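Local atomic coordinates of coiled-coil and C2 domain-containing protein 1-like (Drosophila melanogaster, PDB entry 6EI6), a protein that binds monophosphorylated phosphatidylinositols and regulates the ESCRT pathway in endosomal protein sorting, probably by preventing inappropriate polymerisation of the ESCRT-III subunit shrub. Residues A[143-146]-A[151-154]. Residues are numbered along the deposited sequence; the frame is centred on the assembly and turned at random.
Sequences RVEF and DESF. With SO4 (sulfate ion), chain D.
Phe146 and Phe154 join the two segments through one backbone bond and one side-chain contact. Phe146 N donates to Phe154 O at 3.0 Å, nearly straight at 168°. The same carbonyl oxygen also takes a CA-H...O contact from Glu145. Phe146 CB meets the edge of the Phe154 ring in plane, 3.5 Å from CD2. The Phe146 side chain packs on Leu120 and Ile122 of the facing sheet, on Val193 and on Leu217, inside the beta-sandwich of the C2 domain. Segment 143-146 ends strand 140-145; 151-154 is the loop that leads into the antiparallel edge strand 155-157. Glu145 can be followed outward from CB. With CG anti to the backbone N (chi1 178°), its extended chain crosses Glu152 at about a right angle. Glu152 OE1 lies 3.6 Å from Glu145 CG and 3.9 Å from its CD. Glu145 OE2 and Glu152 OE1, both acceptors, are 3.5 Å apart and, if both are charged, would probably repel. Glu145 OE1 has a weak, long ion pair with Lys194, which may offset this in part. At the start of the segment, Arg143 NH1 makes a weak hydrogen bond of 3.5 Å to O1 of a sulfate, probably from the crystallisation liquor. Lys157 binds the same ion. A leucine in place of Arg143 would probably leave the sulfate held less firmly, without its guanidinium partner.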
# COMPACT_ATOMS: atom_id res chain seq x y z
N ARG A 143 18.52 6.65 7.00
CA ARG A 143 18.25 7.78 6.11
C ARG A 143 17.07 7.46 5.20
O ARG A 143 16.95 6.34 4.69
CB ARG A 143 19.46 8.08 5.24
CG ARG A 143 20.72 8.44 5.98
CD ARG A 143 21.75 9.04 5.02
NE ARG A 143 22.94 9.49 5.73
CZ ARG A 143 22.99 10.58 6.51
NH1 ARG A 143 21.91 11.33 6.70
NH2 ARG A 143 24.13 10.90 7.11
N VAL A 144 16.23 8.46 4.98
CA VAL A 144 15.03 8.32 4.16
C VAL A 144 15.13 9.30 3.01
O VAL A 144 15.42 10.48 3.22
CB VAL A 144 13.75 8.59 4.98
CG1 VAL A 144 12.52 8.49 4.06
CG2 VAL A 144 13.66 7.63 6.17
N GLU A 145 14.89 8.82 1.80
CA GLU A 145 14.96 9.63 0.60
C GLU A 145 13.66 9.45 -0.18
O GLU A 145 13.36 8.35 -0.64
CB GLU A 145 16.17 9.22 -0.24
CG GLU A 145 16.31 9.98 -1.54
CD GLU A 145 17.67 9.80 -2.15
OE1 GLU A 145 18.44 8.97 -1.63
OE2 GLU A 145 17.96 10.48 -3.15
N PHE A 146 12.89 10.53 -0.30
CA PHE A 146 11.59 10.51 -0.95
C PHE A 146 11.64 11.39 -2.20
O PHE A 146 11.92 12.60 -2.08
CB PHE A 146 10.49 11.01 0.01
CG PHE A 146 9.12 10.98 -0.59
CD1 PHE A 146 8.72 11.95 -1.50
CD2 PHE A 146 8.24 9.97 -0.28
CE1 PHE A 146 7.48 11.90 -2.09
CE2 PHE A 146 6.99 9.91 -0.86
CZ PHE A 146 6.60 10.88 -1.76
N ASP A 151 13.50 15.39 -10.51
CA ASP A 151 14.21 14.56 -9.55
C ASP A 151 15.45 15.26 -9.01
O ASP A 151 16.31 15.72 -9.78
CB ASP A 151 14.58 13.21 -10.18
CG ASP A 151 15.56 13.34 -11.35
OD1 ASP A 151 15.45 14.32 -12.12
OD2 ASP A 151 16.43 12.44 -11.49
N GLU A 152 15.53 15.39 -7.68
CA GLU A 152 14.52 14.88 -6.74
C GLU A 152 14.39 15.90 -5.64
O GLU A 152 14.46 17.11 -5.90
CB GLU A 152 14.95 13.52 -6.13
CG GLU A 152 14.34 12.24 -6.70
CD GLU A 152 14.84 10.96 -5.99
OE1 GLU A 152 14.93 10.94 -4.74
OE2 GLU A 152 15.14 9.96 -6.70
N SER A 153 14.17 15.38 -4.42
CA SER A 153 14.76 15.91 -3.20
C SER A 153 14.31 15.12 -1.97
O SER A 153 14.40 13.90 -1.97
CB SER A 153 14.45 17.40 -3.02
OG SER A 153 15.47 18.21 -3.61
N PHE A 154 13.85 15.84 -0.94
CA PHE A 154 13.55 15.37 0.41
C PHE A 154 14.40 14.22 0.95
O PHE A 154 14.19 13.06 0.59
CB PHE A 154 12.09 14.94 0.56
CG PHE A 154 11.72 14.65 2.00
CD1 PHE A 154 11.83 15.64 2.96
CD2 PHE A 154 11.31 13.39 2.40
CE1 PHE A 154 11.52 15.39 4.29
CE2 PHE A 154 11.00 13.14 3.73
CZ PHE A 154 11.10 14.14 4.67
S SO4 D . 23.96 14.98 7.47
O1 SO4 D . 23.11 14.15 8.32
O2 SO4 D . 23.19 15.45 6.31
O3 SO4 D . 24.46 16.14 8.23
O4 SO4 D . 25.10 14.18 7.01